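Local coordinates for protein MamA (Candidatus Magnetobacterium bavaricum, PDB 3VTX) that is a tetratricopeptide-repeat protein, an all-helical superhelical scaffold of a kind that generally mediates protein-protein interactions, at residues A75-I78 / L79-N83. Residues are numbered along the deposited sequence; the frame is centred on the assembly and turned at random.
Sequences AYYI and LGSAN
Ser-81 grips the carbonyl of Tyr-77, one turn earlier in helix 73-85, with two donors. Its backbone N reaches Tyr-77 O at 2.8 Å, and its hydroxyl OG reaches the same oxygen at 2.9 Å. The two donors approach from opposite faces of the carbonyl plane, OG being tilted 33° from it, so the i to i+4 backbone bond and the side-chain bond share one acceptor without competing for the same approach. A chi1 of -64° sets OG beside the serine's own N and folds it back along the helix to that oxygen.

The same hydroxyl oxygen lies over one face of the Tyr-77 ring, 3.4 Å above its plane and offset toward the rim; CE1 is the nearest ring atom, at 3.4 Å. The ring takes this place because CG stands opposite the backbone N (chi1 169°), which sends the aromatic group along the helix toward the serine.

The close contacts of this buried turn are its i to i+4 backbone bonds and the CB atoms beside the carbonyls. Gly-80 N bonds to Tyr-76 O at 2.7 Å. One turn apart, Leu-79 CB sits 3.3 Å from Ala-75 O, and Ala-82 CB is as close to Ile-78 O. Leu-79, Gly-80, Ser-81 and Ala-82 are all buried, whereas Tyr-77 and Ile-78, on different flanks of the helix, are partly exposed. The loosely packed part is the outer Ile-78 chain: that side chain meets 79-83 only at CB and CG2.

Within the tetratricopeptide-repeat array, helix 73-85 is flanked by several helices: Ala-75, Ile-78 and Ala-82 touch helix 55-68, Ile-78 and Ala-82 also reach helix 39-51, Tyr-76 packs on helix 89-102, and Tyr-77 and Ser-81 both meet Lys-112 of helix 107-119.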
# COMPACT_ATOMS: atom_id res chain seq x y z
N ALA A 75 -3.00 -7.26 5.63
CA ALA A 75 -4.41 -6.97 5.44
C ALA A 75 -4.77 -5.51 5.74
O ALA A 75 -5.52 -4.90 4.99
CB ALA A 75 -5.26 -7.93 6.26
N TYR A 76 -4.28 -4.99 6.86
CA TYR A 76 -4.46 -3.61 7.21
C TYR A 76 -3.84 -2.66 6.17
O TYR A 76 -4.43 -1.60 5.89
CB TYR A 76 -3.99 -3.34 8.64
CG TYR A 76 -4.97 -3.76 9.71
CD1 TYR A 76 -6.18 -3.12 9.84
CD2 TYR A 76 -4.66 -4.80 10.62
CE1 TYR A 76 -7.07 -3.50 10.83
CE2 TYR A 76 -5.54 -5.16 11.61
CZ TYR A 76 -6.71 -4.52 11.73
OH TYR A 76 -7.62 -4.85 12.76
N TYR A 77 -2.66 -3.01 5.66
CA TYR A 77 -2.00 -2.19 4.67
C TYR A 77 -2.89 -2.12 3.43
O TYR A 77 -3.02 -1.07 2.82
CB TYR A 77 -0.61 -2.78 4.32
CG TYR A 77 0.02 -2.11 3.09
CD1 TYR A 77 0.46 -0.75 3.13
CD2 TYR A 77 0.10 -2.79 1.88
CE1 TYR A 77 1.00 -0.20 2.01
CE2 TYR A 77 0.64 -2.19 0.71
CZ TYR A 77 1.05 -0.89 0.83
OH TYR A 77 1.58 -0.22 -0.27
N ILE A 78 -3.41 -3.26 2.99
CA ILE A 78 -4.20 -3.31 1.77
C ILE A 78 -5.50 -2.58 2.00
O ILE A 78 -5.89 -1.78 1.17
CB ILE A 78 -4.43 -4.72 1.25
CG1 ILE A 78 -3.09 -5.43 0.94
CG2 ILE A 78 -5.39 -4.64 0.02
CD1 ILE A 78 -3.19 -6.99 0.66
N LEU A 79 -6.11 -2.78 3.16
CA LEU A 79 -7.34 -2.10 3.52
C LEU A 79 -7.11 -0.61 3.58
O LEU A 79 -7.87 0.17 3.06
CB LEU A 79 -7.83 -2.57 4.90
CG LEU A 79 -9.10 -1.86 5.48
CD1 LEU A 79 -10.27 -1.91 4.47
CD2 LEU A 79 -9.54 -2.49 6.87
N GLY A 80 -6.03 -0.20 4.22
CA GLY A 80 -5.79 1.26 4.27
C GLY A 80 -5.43 1.88 2.93
O GLY A 80 -5.91 2.96 2.60
N SER A 81 -4.62 1.19 2.16
CA SER A 81 -4.33 1.59 0.76
C SER A 81 -5.60 1.74 -0.08
O SER A 81 -5.78 2.72 -0.82
CB SER A 81 -3.32 0.63 0.09
OG SER A 81 -2.05 0.65 0.70
N ALA A 82 -6.49 0.78 0.03
CA ALA A 82 -7.76 0.80 -0.69
C ALA A 82 -8.64 1.96 -0.27
O ALA A 82 -9.33 2.61 -1.09
CB ALA A 82 -8.52 -0.55 -0.44
N ASN A 83 -8.67 2.21 1.03
CA ASN A 83 -9.45 3.32 1.58
C ASN A 83 -8.94 4.64 1.03
O ASN A 83 -9.73 5.53 0.70
CB ASN A 83 -9.42 3.22 3.11
CG ASN A 83 -10.50 2.31 3.66
OD1 ASN A 83 -11.68 2.47 3.30
ND2 ASN A 83 -10.16 1.64 4.73